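Local atomic coordinates of PrgA (PDB entry 6Z9K), a protein that extends far outside the enterococcal cell and provides surface exclusion against unwanted conjugation, here represented by its metal-binding CAP domain. Residues Ala24-Lys29 with Glu33-Leu38; Gly149-Glu154 with Tyr161-Ser166; Lys194-Val199 with Ser226-Gly231. All blocks are in the same frame, centred on the assembly; numbering follows the deposited sequence.

Contact 1: Ala24-Lys29 with Glu33-Leu38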
ATOM      1  N   ALA A  24      -1.810  -9.569  13.383  1.00 20.01           N
ATOM      2  CA  ALA A  24      -1.889  -8.110  13.224  1.00 20.21           C
ATOM      3  C   ALA A  24      -1.269  -7.422  14.453  1.00 22.60           C
ATOM      4  O   ALA A  24      -0.941  -6.240  14.335  1.00 23.77           O
ATOM      5  CB  ALA A  24      -3.328  -7.719  13.013  1.00 20.95           C
ATOM      6  N   ASP A  25      -1.011  -8.163  15.527  1.00 23.48           N
ATOM      7  CA  ASP A  25      -0.505  -7.556  16.787  1.00 25.33           C
ATOM      8  C   ASP A  25       0.648  -8.403  17.310  1.00 23.48           C
ATOM      9  O   ASP A  25       0.830  -8.493  18.547  1.00 23.97           O
ATOM     10  CB  ASP A  25      -1.650  -7.396  17.791  1.00 27.96           C
ATOM     11  CG  ASP A  25      -2.408  -8.655  18.109  1.00 32.06           C
ATOM     12  OD1 ASP A  25      -2.125  -9.666  17.447  1.00 34.12           O
ATOM     13  OD2 ASP A  25      -3.245  -8.632  19.072  1.00 38.74           O
ATOM     14  N   TYR A  26       1.451  -8.977  16.423  1.00 20.64           N
ATOM     15  CA  TYR A  26       2.537  -9.893  16.849  1.00 20.11           C
ATOM     16  C   TYR A  26       3.504  -9.150  17.797  1.00 20.74           C
ATOM     17  O   TYR A  26       4.193  -9.803  18.609  1.00 19.77           O
ATOM     18  CB  TYR A  26       3.243 -10.514  15.644  1.00 19.75           C
ATOM     19  CG  TYR A  26       4.211  -9.634  14.879  1.00 19.18           C
ATOM     20  CD1 TYR A  26       5.499  -9.395  15.350  1.00 19.10           C
ATOM     21  CD2 TYR A  26       3.866  -9.147  13.634  1.00 18.26           C
ATOM     22  CE1 TYR A  26       6.394  -8.616  14.635  1.00 20.45           C
ATOM     23  CE2 TYR A  26       4.752  -8.347  12.916  1.00 18.57           C
ATOM     24  CZ  TYR A  26       6.023  -8.105  13.411  1.00 19.09           C
ATOM     25  OH  TYR A  26       6.923  -7.363  12.679  1.00 20.26           O
ATOM     26  N   ASP A  27       3.612  -7.826  17.640  1.00 20.79           N
ATOM     27  CA  ASP A  27       4.573  -7.026  18.449  1.00 22.13           C
ATOM     28  C   ASP A  27       4.232  -7.087  19.947  1.00 23.60           C
ATOM     29  O   ASP A  27       5.159  -6.840  20.788  1.00 24.77           O
ATOM     30  CB  ASP A  27       4.627  -5.580  17.920  1.00 22.04           C
ATOM     31  CG  ASP A  27       3.257  -4.955  17.895  1.00 22.94           C
ATOM     32  OD1 ASP A  27       2.409  -5.414  17.107  1.00 22.60           O
ATOM     33  OD2 ASP A  27       3.068  -3.949  18.626  1.00 24.97           O
ATOM     34  N   THR A  28       2.986  -7.348  20.310  1.00 23.55           N
ATOM     35  CA  THR A  28       2.572  -7.495  21.720  1.00 25.62           C
ATOM     36  C   THR A  28       2.228  -8.939  22.062  1.00 25.77           C
ATOM     37  O   THR A  28       2.312  -9.278  23.247  1.00 25.75           O
ATOM     38  CB  THR A  28       1.428  -6.550  22.062  1.00 27.97           C
ATOM     39  OG1 THR A  28       0.372  -6.700  21.125  1.00 29.97           O
ATOM     40  CG2 THR A  28       1.865  -5.103  22.094  1.00 28.52           C
ATOM     41  N   LYS A  29       1.879  -9.772  21.082  1.00 23.72           N
ATOM     42  CA  LYS A  29       1.531 -11.167  21.402  1.00 25.41           C
ATOM     43  C   LYS A  29       2.787 -11.999  21.627  1.00 24.58           C
ATOM     44  O   LYS A  29       2.676 -12.982  22.371  1.00 26.18           O
ATOM     45  CB  LYS A  29       0.647 -11.782  20.317  1.00 27.34           C
ATOM     46  CG  LYS A  29      -0.718 -11.098  20.227  1.00 32.99           C
ATOM     47  CD  LYS A  29      -1.878 -12.039  19.909  1.00 37.26           C
ATOM     48  CE  LYS A  29      -1.805 -12.562  18.495  1.00 40.39           C
ATOM     49  NZ  LYS A  29      -3.137 -12.827  17.909  1.00 41.29           N
ATOM     50  N   GLU A  33      12.315 -12.624  21.697  1.00 25.29           N
ATOM     51  CA  GLU A  33      13.051 -13.626  20.897  1.00 27.30           C
ATOM     52  C   GLU A  33      12.166 -14.062  19.708  1.00 24.63           C
ATOM     53  O   GLU A  33      12.656 -14.125  18.557  1.00 25.07           O
ATOM     54  CB  GLU A  33      13.474 -14.818  21.744  1.00 30.26           C
ATOM     55  CG  GLU A  33      14.381 -15.729  20.950  1.00 33.31           C
ATOM     56  CD  GLU A  33      14.987 -16.889  21.706  1.00 36.99           C
ATOM     57  OE1 GLU A  33      15.318 -16.723  22.916  1.00 40.24           O
ATOM     58  OE2 GLU A  33      15.174 -17.951  21.045  1.00 40.94           O
ATOM     59  N   GLU A  34      10.879 -14.290  19.919  1.00 23.12           N
ATOM     60  CA  GLU A  34       9.966 -14.714  18.815  1.00 22.06           C
ATOM     61  C   GLU A  34       9.799 -13.570  17.805  1.00 21.24           C
ATOM     62  O   GLU A  34       9.657 -13.847  16.602  1.00 22.26           O
ATOM     63  CB  GLU A  34       8.566 -15.010  19.333  1.00 22.19           C
ATOM     64  CG  GLU A  34       8.510 -16.278  20.134  1.00 23.67           C
ATOM     65  CD  GLU A  34       7.148 -16.508  20.780  1.00 25.24           C
ATOM     66  OE1 GLU A  34       6.708 -15.652  21.569  1.00 26.11           O
ATOM     67  OE2 GLU A  34       6.496 -17.559  20.453  1.00 26.98           O
ATOM     68  N   ILE A  35       9.707 -12.325  18.262  1.00 21.58           N
ATOM     69  CA  ILE A  35       9.613 -11.160  17.324  1.00 21.29           C
ATOM     70  C   ILE A  35      10.858 -11.144  16.434  1.00 21.85           C
ATOM     71  O   ILE A  35      10.713 -11.000  15.202  1.00 21.51           O
ATOM     72  CB  ILE A  35       9.441  -9.837  18.080  1.00 21.11           C
ATOM     73  CG1 ILE A  35       8.065  -9.774  18.751  1.00 21.18           C
ATOM     74  CG2 ILE A  35       9.655  -8.644  17.117  1.00 20.46           C
ATOM     75  CD1 ILE A  35       7.917  -8.749  19.781  1.00 22.71           C
ATOM     76  N   ALA A  36      12.044 -11.251  17.009  1.00 22.60           N
ATOM     77  CA  ALA A  36      13.309 -11.182  16.257  1.00 23.81           C
ATOM     78  C   ALA A  36      13.283 -12.277  15.191  1.00 23.79           C
ATOM     79  O   ALA A  36      13.687 -12.036  14.028  1.00 24.40           O
ATOM     80  CB  ALA A  36      14.498 -11.282  17.177  1.00 25.10           C
ATOM     81  N   THR A  37      12.895 -13.491  15.593  1.00 22.37           N
ATOM     82  CA  THR A  37      12.895 -14.682  14.710  1.00 21.78           C
ATOM     83  C   THR A  37      11.894 -14.467  13.583  1.00 20.91           C
ATOM     84  O   THR A  37      12.235 -14.707  12.426  1.00 21.45           O
ATOM     85  CB  THR A  37      12.555 -15.946  15.519  1.00 22.12           C
ATOM     86  OG1 THR A  37      13.645 -16.221  16.409  1.00 23.71           O
ATOM     87  CG2 THR A  37      12.312 -17.141  14.642  1.00 22.32           C
ATOM     88  N   LEU A  38      10.702 -13.986  13.906  1.00 20.47           N
ATOM     89  CA  LEU A  38       9.627 -13.739  12.918  1.00 19.05           C
ATOM     90  C   LEU A  38      10.114 -12.741  11.874  1.00 19.61           C
ATOM     91  O   LEU A  38       9.876 -12.976  10.647  1.00 18.15           O
ATOM     92  CB  LEU A  38       8.355 -13.239  13.592  1.00 18.63           C
ATOM     93  CG  LEU A  38       7.151 -12.960  12.685  1.00 18.81           C
ATOM     94  CD1 LEU A  38       5.854 -13.125  13.454  1.00 19.90           C
ATOM     95  CD2 LEU A  38       7.193 -11.547  12.109  1.00 18.36           C
TER

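Contact 2: Gly149-Glu154 with Tyr161-Ser166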
ATOM      1  N   GLY A 149      11.473   7.246  -0.427  1.00 24.93           N
ATOM      2  CA  GLY A 149      12.853   6.886  -0.800  1.00 25.97           C
ATOM      3  C   GLY A 149      12.950   5.457  -1.317  1.00 25.37           C
ATOM      4  O   GLY A 149      14.064   4.883  -1.283  1.00 24.02           O
ATOM      5  N   TYR A 150      11.846   4.934  -1.835  1.00 22.99           N
ATOM      6  CA  TYR A 150      11.818   3.566  -2.392  1.00 23.54           C
ATOM      7  C   TYR A 150      12.108   3.606  -3.889  1.00 25.35           C
ATOM      8  O   TYR A 150      12.380   2.536  -4.452  1.00 25.80           O
ATOM      9  CB  TYR A 150      10.462   2.915  -2.151  1.00 21.38           C
ATOM     10  CG  TYR A 150      10.310   2.370  -0.774  1.00 21.75           C
ATOM     11  CD1 TYR A 150       9.849   3.149   0.276  1.00 21.58           C
ATOM     12  CD2 TYR A 150      10.613   1.041  -0.484  1.00 20.29           C
ATOM     13  CE1 TYR A 150       9.758   2.643   1.554  1.00 22.10           C
ATOM     14  CE2 TYR A 150      10.487   0.520   0.777  1.00 20.70           C
ATOM     15  CZ  TYR A 150      10.051   1.308   1.812  1.00 21.43           C
ATOM     16  OH  TYR A 150      10.019   0.672   3.013  1.00 22.57           O
ATOM     17  N   TYR A 151      12.040   4.773  -4.527  1.00 26.07           N
ATOM     18  CA  TYR A 151      12.240   4.920  -5.999  1.00 27.13           C
ATOM     19  C   TYR A 151      12.709   6.351  -6.330  1.00 29.87           C
ATOM     20  O   TYR A 151      12.838   7.148  -5.427  1.00 29.28           O
ATOM     21  CB  TYR A 151      10.982   4.497  -6.779  1.00 25.65           C
ATOM     22  CG  TYR A 151       9.825   5.457  -6.678  1.00 23.45           C
ATOM     23  CD1 TYR A 151       8.993   5.479  -5.572  1.00 22.11           C
ATOM     24  CD2 TYR A 151       9.495   6.293  -7.716  1.00 23.31           C
ATOM     25  CE1 TYR A 151       7.932   6.376  -5.448  1.00 21.36           C
ATOM     26  CE2 TYR A 151       8.431   7.173  -7.628  1.00 22.88           C
ATOM     27  CZ  TYR A 151       7.631   7.219  -6.498  1.00 21.66           C
ATOM     28  OH  TYR A 151       6.582   8.111  -6.390  1.00 21.23           O
ATOM     29  N   GLU A 152      13.085   6.599  -7.586  1.00 35.67           N
ATOM     30  CA  GLU A 152      13.566   7.918  -8.097  1.00 39.32           C
ATOM     31  C   GLU A 152      12.802   8.276  -9.371  1.00 38.69           C
ATOM     32  O   GLU A 152      12.493   7.360 -10.099  1.00 41.56           O
ATOM     33  CB  GLU A 152      15.064   7.884  -8.425  1.00 42.41           C
ATOM     34  CG  GLU A 152      15.965   7.689  -7.213  1.00 44.38           C
ATOM     35  CD  GLU A 152      16.087   6.250  -6.733  1.00 44.62           C
ATOM     36  OE1 GLU A 152      15.822   5.990  -5.535  1.00 47.07           O
ATOM     37  OE2 GLU A 152      16.456   5.406  -7.542  1.00 46.12           O
ATOM     38  N   THR A 153      12.576   9.572  -9.624  1.00 42.73           N
ATOM     39  CA  THR A 153      11.883  10.118 -10.821  1.00 41.52           C
ATOM     40  C   THR A 153      12.933  10.716 -11.771  1.00 44.88           C
ATOM     41  O   THR A 153      13.680  11.575 -11.294  1.00 43.12           O
ATOM     42  CB  THR A 153      10.863  11.195 -10.425  1.00 43.75           C
ATOM     43  OG1 THR A 153      11.421  12.144  -9.507  1.00 42.93           O
ATOM     44  CG2 THR A 153       9.634  10.583  -9.777  1.00 43.97           C
ATOM     45  N   GLU A 154      13.057  10.192 -12.999  1.00 45.61           N
ATOM     46  CA  GLU A 154      13.887  10.809 -14.082  1.00 47.33           C
ATOM     47  C   GLU A 154      12.909  11.539 -14.989  1.00 45.50           C
ATOM     48  O   GLU A 154      12.144  10.855 -15.687  1.00 42.64           O
ATOM     49  CB  GLU A 154      14.660   9.770 -14.884  1.00 51.15           C
ATOM     50  CG  GLU A 154      15.266  10.347 -16.167  1.00 58.12           C
ATOM     51  CD  GLU A 154      16.553   9.700 -16.651  1.00 62.15           C
ATOM     52  OE1 GLU A 154      17.057   8.781 -15.959  1.00 69.82           O
ATOM     53  OE2 GLU A 154      17.065  10.120 -17.719  1.00 68.10           O
ATOM     54  N   TYR A 161       7.466  -1.654 -13.640  1.00 26.51           N
ATOM     55  CA  TYR A 161       8.202  -2.702 -12.888  1.00 26.12           C
ATOM     56  C   TYR A 161       8.692  -2.112 -11.565  1.00 24.30           C
ATOM     57  O   TYR A 161       8.476  -2.689 -10.496  1.00 23.73           O
ATOM     58  CB  TYR A 161       9.371  -3.248 -13.717  1.00 28.17           C
ATOM     59  CG  TYR A 161      10.257  -4.170 -12.927  1.00 30.80           C
ATOM     60  CD1 TYR A 161      11.299  -3.675 -12.157  1.00 32.19           C
ATOM     61  CD2 TYR A 161      10.009  -5.529 -12.884  1.00 33.81           C
ATOM     62  CE1 TYR A 161      12.084  -4.505 -11.372  1.00 34.22           C
ATOM     63  CE2 TYR A 161      10.794  -6.380 -12.113  1.00 33.97           C
ATOM     64  CZ  TYR A 161      11.845  -5.867 -11.368  1.00 34.72           C
ATOM     65  OH  TYR A 161      12.620  -6.705 -10.585  1.00 38.41           O
ATOM     66  N   THR A 162       9.392  -0.991 -11.644  1.00 23.81           N
ATOM     67  CA  THR A 162       9.996  -0.333 -10.464  1.00 23.91           C
ATOM     68  C   THR A 162       8.918   0.042  -9.453  1.00 23.28           C
ATOM     69  O   THR A 162       9.154  -0.201  -8.283  1.00 21.91           O
ATOM     70  CB  THR A 162      10.808   0.895 -10.858  1.00 25.39           C
ATOM     71  OG1 THR A 162      11.857   0.333 -11.624  1.00 27.17           O
ATOM     72  CG2 THR A 162      11.325   1.661  -9.661  1.00 26.54           C
ATOM     73  N   LEU A 163       7.816   0.647  -9.887  1.00 21.84           N
ATOM     74  CA  LEU A 163       6.731   0.968  -8.927  1.00 21.30           C
ATOM     75  C   LEU A 163       6.207  -0.309  -8.266  1.00 19.38           C
ATOM     76  O   LEU A 163       5.976  -0.292  -7.048  1.00 19.09           O
ATOM     77  CB  LEU A 163       5.598   1.695  -9.625  1.00 21.47           C
ATOM     78  CG  LEU A 163       5.927   3.087 -10.154  1.00 23.99           C
ATOM     79  CD1 LEU A 163       4.791   3.593 -11.054  1.00 23.75           C
ATOM     80  CD2 LEU A 163       6.228   4.024  -8.989  1.00 23.83           C
ATOM     81  N   GLN A 164       6.002  -1.413  -8.996  1.00 19.57           N
ATOM     82  CA  GLN A 164       5.418  -2.640  -8.377  1.00 19.46           C
ATOM     83  C   GLN A 164       6.443  -3.224  -7.408  1.00 18.49           C
ATOM     84  O   GLN A 164       6.062  -3.722  -6.338  1.00 18.07           O
ATOM     85  CB  GLN A 164       5.001  -3.670  -9.432  1.00 21.12           C
ATOM     86  CG  GLN A 164       3.795  -3.205 -10.232  1.00 23.10           C
ATOM     87  CD  GLN A 164       3.203  -4.240 -11.163  1.00 25.12           C
ATOM     88  OE1 GLN A 164       3.748  -5.325 -11.353  1.00 29.37           O
ATOM     89  NE2 GLN A 164       1.975  -3.966 -11.577  1.00 28.56           N
ATOM     90  N   GLU A 165       7.711  -3.161  -7.777  1.00 19.39           N
ATOM     91  CA  GLU A 165       8.811  -3.677  -6.921  1.00 19.83           C
ATOM     92  C   GLU A 165       8.840  -2.854  -5.635  1.00 17.96           C
ATOM     93  O   GLU A 165       8.941  -3.449  -4.546  1.00 18.06           O
ATOM     94  CB  GLU A 165      10.132  -3.629  -7.688  1.00 22.44           C
ATOM     95  CG  GLU A 165      11.364  -4.182  -6.958  1.00 25.23           C
ATOM     96  CD  GLU A 165      12.592  -4.049  -7.856  1.00 31.25           C
ATOM     97  OE1 GLU A 165      12.773  -2.922  -8.432  1.00 32.61           O
ATOM     98  OE2 GLU A 165      13.343  -5.055  -8.041  1.00 38.80           O
ATOM     99  N   SER A 166       8.788  -1.534  -5.744  1.00 18.31           N
ATOM    100  CA  SER A 166       8.874  -0.622  -4.580  1.00 17.68           C
ATOM    101  C   SER A 166       7.679  -0.840  -3.652  1.00 16.87           C
ATOM    102  O   SER A 166       7.828  -0.809  -2.430  1.00 16.30           O
ATOM    103  CB  SER A 166       8.910   0.796  -5.106  1.00 18.63           C
ATOM    104  OG  SER A 166      10.121   1.042  -5.841  1.00 21.05           O
TER

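Contact 3: Lys194-Val199 with Ser226-Gly231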
ATOM      1  N   LYS A 194     -11.540  -1.766   7.923  1.00 22.13           N
ATOM      2  CA  LYS A 194     -11.251  -1.000   6.693  1.00 21.71           C
ATOM      3  C   LYS A 194     -11.924  -1.639   5.488  1.00 21.52           C
ATOM      4  O   LYS A 194     -12.087  -2.875   5.411  1.00 24.20           O
ATOM      5  CB  LYS A 194      -9.757  -0.829   6.510  1.00 20.36           C
ATOM      6  CG  LYS A 194      -9.157   0.208   7.433  1.00 20.24           C
ATOM      7  CD  LYS A 194      -7.693   0.431   7.129  1.00 20.77           C
ATOM      8  CE  LYS A 194      -7.099   1.542   7.952  1.00 20.17           C
ATOM      9  NZ  LYS A 194      -5.676   1.758   7.617  1.00 22.55           N
ATOM     10  N   THR A 195     -12.376  -0.829   4.572  1.00 20.89           N
ATOM     11  CA  THR A 195     -13.131  -1.325   3.413  1.00 23.31           C
ATOM     12  C   THR A 195     -12.601  -0.763   2.112  1.00 19.02           C
ATOM     13  O   THR A 195     -13.104  -1.217   1.082  1.00 19.50           O
ATOM     14  CB  THR A 195     -14.617  -0.966   3.553  1.00 24.81           C
ATOM     15  OG1 THR A 195     -14.793   0.440   3.522  1.00 28.99           O
ATOM     16  CG2 THR A 195     -15.184  -1.603   4.799  1.00 30.54           C
ATOM     17  N   ALA A 196     -11.628   0.176   2.111  1.00 17.36           N
ATOM     18  CA  ALA A 196     -11.256   0.839   0.850  1.00 16.71           C
ATOM     19  C   ALA A 196      -9.793   1.249   0.884  1.00 15.10           C
ATOM     20  O   ALA A 196      -9.253   1.514   1.979  1.00 16.06           O
ATOM     21  CB  ALA A 196     -12.133   2.051   0.614  1.00 17.21           C
ATOM     22  N   LEU A 197      -9.164   1.227  -0.271  1.00 14.66           N
ATOM     23  CA  LEU A 197      -7.746   1.639  -0.402  1.00 15.42           C
ATOM     24  C   LEU A 197      -7.570   2.363  -1.728  1.00 15.11           C
ATOM     25  O   LEU A 197      -8.144   1.985  -2.738  1.00 15.64           O
ATOM     26  CB  LEU A 197      -6.855   0.396  -0.292  1.00 16.25           C
ATOM     27  CG  LEU A 197      -5.363   0.687  -0.174  1.00 17.33           C
ATOM     28  CD1 LEU A 197      -4.678  -0.431   0.577  1.00 16.97           C
ATOM     29  CD2 LEU A 197      -4.706   0.826  -1.531  1.00 18.15           C
ATOM     30  N   GLY A 198      -6.694   3.368  -1.706  1.00 14.91           N
ATOM     31  CA  GLY A 198      -6.208   4.042  -2.914  1.00 14.78           C
ATOM     32  C   GLY A 198      -4.708   4.247  -2.764  1.00 14.52           C
ATOM     33  O   GLY A 198      -4.275   4.578  -1.637  1.00 14.39           O
ATOM     34  N   VAL A 199      -3.957   4.172  -3.848  1.00 15.10           N
ATOM     35  CA  VAL A 199      -2.487   4.424  -3.843  1.00 16.01           C
ATOM     36  C   VAL A 199      -2.179   5.608  -4.735  1.00 17.28           C
ATOM     37  O   VAL A 199      -2.595   5.623  -5.883  1.00 17.89           O
ATOM     38  CB  VAL A 199      -1.691   3.180  -4.298  1.00 17.93           C
ATOM     39  CG1 VAL A 199      -0.194   3.452  -4.253  1.00 19.43           C
ATOM     40  CG2 VAL A 199      -2.067   1.963  -3.460  1.00 19.27           C
ATOM     41  N   SER A 226     -21.990  12.167   3.352  1.00 23.84           N
ATOM     42  CA  SER A 226     -21.101  11.877   2.194  1.00 24.47           C
ATOM     43  C   SER A 226     -21.427  10.563   1.502  1.00 26.03           C
ATOM     44  O   SER A 226     -21.579   9.552   2.173  1.00 24.97           O
ATOM     45  CB  SER A 226     -19.662  11.879   2.608  1.00 23.67           C
ATOM     46  OG  SER A 226     -19.388  13.168   3.087  1.00 24.78           O
ATOM     47  N   GLN A 227     -21.412  10.590   0.172  1.00 29.29           N
ATOM     48  CA  GLN A 227     -21.698   9.403  -0.678  1.00 32.52           C
ATOM     49  C   GLN A 227     -20.460   8.473  -0.658  1.00 32.60           C
ATOM     50  O   GLN A 227     -19.376   8.988  -0.796  1.00 33.03           O
ATOM     51  CB  GLN A 227     -22.225   9.939  -2.017  1.00 36.48           C
ATOM     52  CG  GLN A 227     -23.504  10.794  -1.826  1.00 39.96           C
ATOM     53  CD  GLN A 227     -24.204  11.225  -3.094  1.00 41.21           C
ATOM     54  OE1 GLN A 227     -25.429  11.172  -3.207  1.00 42.71           O
ATOM     55  NE2 GLN A 227     -23.429  11.639  -4.084  1.00 42.29           N
ATOM     56  N   TYR A 228     -20.673   7.231  -0.245  1.00 29.55           N
ATOM     57  CA  TYR A 228     -19.738   6.092  -0.254  1.00 31.31           C
ATOM     58  C   TYR A 228     -19.951   5.293  -1.530  1.00 30.08           C
ATOM     59  O   TYR A 228     -21.086   5.058  -2.018  1.00 30.79           O
ATOM     60  CB  TYR A 228     -19.905   5.194   0.968  1.00 28.84           C
ATOM     61  CG  TYR A 228     -18.928   4.050   1.078  1.00 29.92           C
ATOM     62  CD1 TYR A 228     -17.634   4.253   1.545  1.00 29.86           C
ATOM     63  CD2 TYR A 228     -19.216   2.761   0.621  1.00 30.18           C
ATOM     64  CE1 TYR A 228     -16.709   3.228   1.640  1.00 28.39           C
ATOM     65  CE2 TYR A 228     -18.296   1.722   0.715  1.00 30.48           C
ATOM     66  CZ  TYR A 228     -17.005   1.959   1.167  1.00 30.73           C
ATOM     67  OH  TYR A 228     -16.084   0.950   1.287  1.00 28.83           O
ATOM     68  N   GLN A 229     -18.826   4.889  -2.096  1.00 27.13           N
ATOM     69  CA  GLN A 229     -18.802   4.098  -3.336  1.00 25.11           C
ATOM     70  C   GLN A 229     -18.299   2.711  -2.966  1.00 23.60           C
ATOM     71  O   GLN A 229     -17.206   2.615  -2.373  1.00 20.71           O
ATOM     72  CB  GLN A 229     -17.932   4.790  -4.359  1.00 25.50           C
ATOM     73  CG  GLN A 229     -18.115   4.152  -5.699  1.00 27.12           C
ATOM     74  CD  GLN A 229     -17.239   4.777  -6.731  1.00 27.85           C
ATOM     75  OE1 GLN A 229     -16.301   5.508  -6.410  1.00 25.93           O
ATOM     76  NE2 GLN A 229     -17.599   4.520  -7.976  1.00 30.15           N
ATOM     77  N   ASN A 230     -19.121   1.678  -3.201  1.00 23.11           N
ATOM     78  CA  ASN A 230     -18.680   0.299  -2.865  1.00 23.56           C
ATOM     79  C   ASN A 230     -17.408  -0.091  -3.652  1.00 21.79           C
ATOM     80  O   ASN A 230     -16.576  -0.789  -3.059  1.00 23.16           O
ATOM     81  CB  ASN A 230     -19.758  -0.741  -3.160  1.00 24.51           C
ATOM     82  CG  ASN A 230     -20.921  -0.666  -2.205  1.00 26.36           C
ATOM     83  OD1 ASN A 230     -20.845   0.031  -1.182  1.00 26.95           O
ATOM     84  ND2 ASN A 230     -22.044  -1.248  -2.609  1.00 26.76           N
ATOM     85  N   GLY A 231     -17.296   0.304  -4.924  1.00 21.21           N
ATOM     86  CA  GLY A 231     -16.185  -0.096  -5.797  1.00 21.66           C
ATOM     87  C   GLY A 231     -16.090  -1.617  -5.919  1.00 23.22           C
ATOM     88  O   GLY A 231     -17.118  -2.350  -5.785  1.00 23.09           O
TER

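Contact 1: Ala24-Lys29 with Glu33-Leu38
Ile-35 and Leu-38, one turn apart on helix 32-45, lean on the single helical turn 26-29 that precedes them; a short connection joins the two elements, which pack side by side at the edge of the CAP domain, a worked case of one aromatic ring joining consecutive helices. Ile-35 comes first. Its CD1 methyl sits against the backbone of the short turn, 3.5 Å from Asp-27 O, while CG1 lies beside the carbonyl oxygen of Tyr-26. The second branch does different work: CG2, anti to the backbone N, meets the edge of the Tyr-26 ring near its plane, at 4.1 Å from CE1. The carboxylate of Asp-27 takes no part in this apolar seam and bonds instead through OD1 to His-187 NE2.

One turn later, Leu-38 covers a face of the same ring. Tyr-26 carries its CG between the backbone N and the carbonyl carbon (chi1 76°), which sends the ring toward helix 32-45. The phenol OH hydrogen-bonds to OE2 of Glu-39, the residue after Leu-38, which holds the far end of the ring beside helix 32-45; a weak bond to Leu-175 O adds to this. Both methyls of Leu-38 lie over the same face. CD1 is near the CG end, whereas CD2 makes a CH-pi contact, 3.9 Å from the ring centroid and 14° off the normal, displaced toward the rim at CZ.

Contact 2: Gly149-Glu154 with Tyr161-Ser166
The loop that connects strands 144-148 and 157-159 lies against the start of helix 160-176, and Tyr-150, Tyr-151 and Ser-166 are the residues on which the two meet. It illustrates how an irregular chain can be held to a helix by one hydroxyl and one ring. Ser-166 OG stands beside its own backbone N, anti to the carbonyl carbon (chi1 -66°), and from there faces two carbonyl oxygens. One is Tyr-150 O across the contact, at 3.0 Å from OG; the other is Thr-162 O, one turn earlier in the helix and 2.9 Å from OG. The hydroxyl has a single proton, and which of the two oxygens receives it is not settled. Thr-162 O also accepts the backbone N-H of Ser-166, as expected within a helix.

Carbon contacts flank this polar group. CB of Tyr-150 rests 4.0 Å from Ser-166 CB, and the Tyr-150 ring continues past the serine until its OH reaches Asn-173 ND2, further along the same helix. In the CAP domain, an alpha-beta-alpha sandwich, helix 160-176 packs on the central antiparallel sheet: Leu-163 touches Leu-201, and Ser-166 touches Ile-212. Tyr-151 enters this layer from the loop. Its CB rests on both Ser-166 OG and the CG2 methyl of Thr-162, which lie side by side on the helix, the methyl 4.1 Å from that CB. The ring then turns a face to Leu-163, whose CD2 makes a CH-pi contact at 4.2 Å from the ring centroid and 13° off the normal, shifted toward the CD2-CE2 rim. Beyond the ring, the buried Tyr-151 OH is satisfied by a hydrogen bond to Lys-211 O.

Contact 3: Lys194-Val199 with Ser226-Gly231
Tyr-228 extends its phenol end over the chain at Thr-195 and Ala-196, where its OH overlaps the side chain of the first and, more loosely, the methyl of the second. A single polar pair carries the contact: Tyr-228 OH and Thr-195 OG1 are 2.6 Å apart in a short hydrogen bond, and either hydroxyl could be the donor. The geometry suits both possibilities. The angle at the tyrosine oxygen, CZ-OH to OG1, is about 123°, and the angle at the threonine oxygen, CB-OG1 to OH, is about 106°, so each hydroxyl meets the other within its normal bonding range.

Thr-195 turns OG1 between its backbone N and carbonyl carbon (chi1 65°), which directs the hydroxyl to the tyrosine and puts CG2 anti to the carbonyl carbon, beside the backbone N. The approach to the aromatic group is oblique. Thr-195 CB itself comes within 3.3 Å of Tyr-228 OH, and Ala-196 CB lies 4.2 Å from the same oxygen, so the phenol oxygen is met by two successive residues. On the loop side, OD1 of Asn-230 stands at the edge of the Tyr-228 ring, in its plane, while Leu-222 and Ser-97 also touch the tyrosine.

The example shows how a loop with no regular structure can be joined to a sheet: Tyr-228 links it to Thr-195, while Gln-229 bonds it to Asp-100 and Gln-101. Loop 226-231 leads into the short strand 232-233, which pairs with strand 97-98, and Ser-97 of that partner strand bonds in turn to the backbone of Thr-195. That Thr-195 and Ala-196 meet the same phenol oxygen accords with the local backbone: both face Tyr-217 on the neighbouring antiparallel strand 211-217, the pattern of a classic beta bulge.

How the contacts relate
The three contacts follow one another along the chain without nesting and without touching. Contacts 2 and 3 approach most closely, with nearest atoms about 8 Å apart, yet their centres, 25 Å apart, lie on opposite sides of the middle of the domain; the central sheet connects them, since strand 196-202 runs from contact 3 and touches contact 2 through Leu-201. Contact 1 is peripheral, its centre 29 Å from that of contact 2 and 31 Å from that of contact 3. The contacts stand at different distances from the magnesium site at Leu-146 and His-185: the Tyr-150 side chain is about 9 Å from the magnesium ion, the Tyr-26 side chain is about 10 Å from that of His-185, and contact 3 lies away from it.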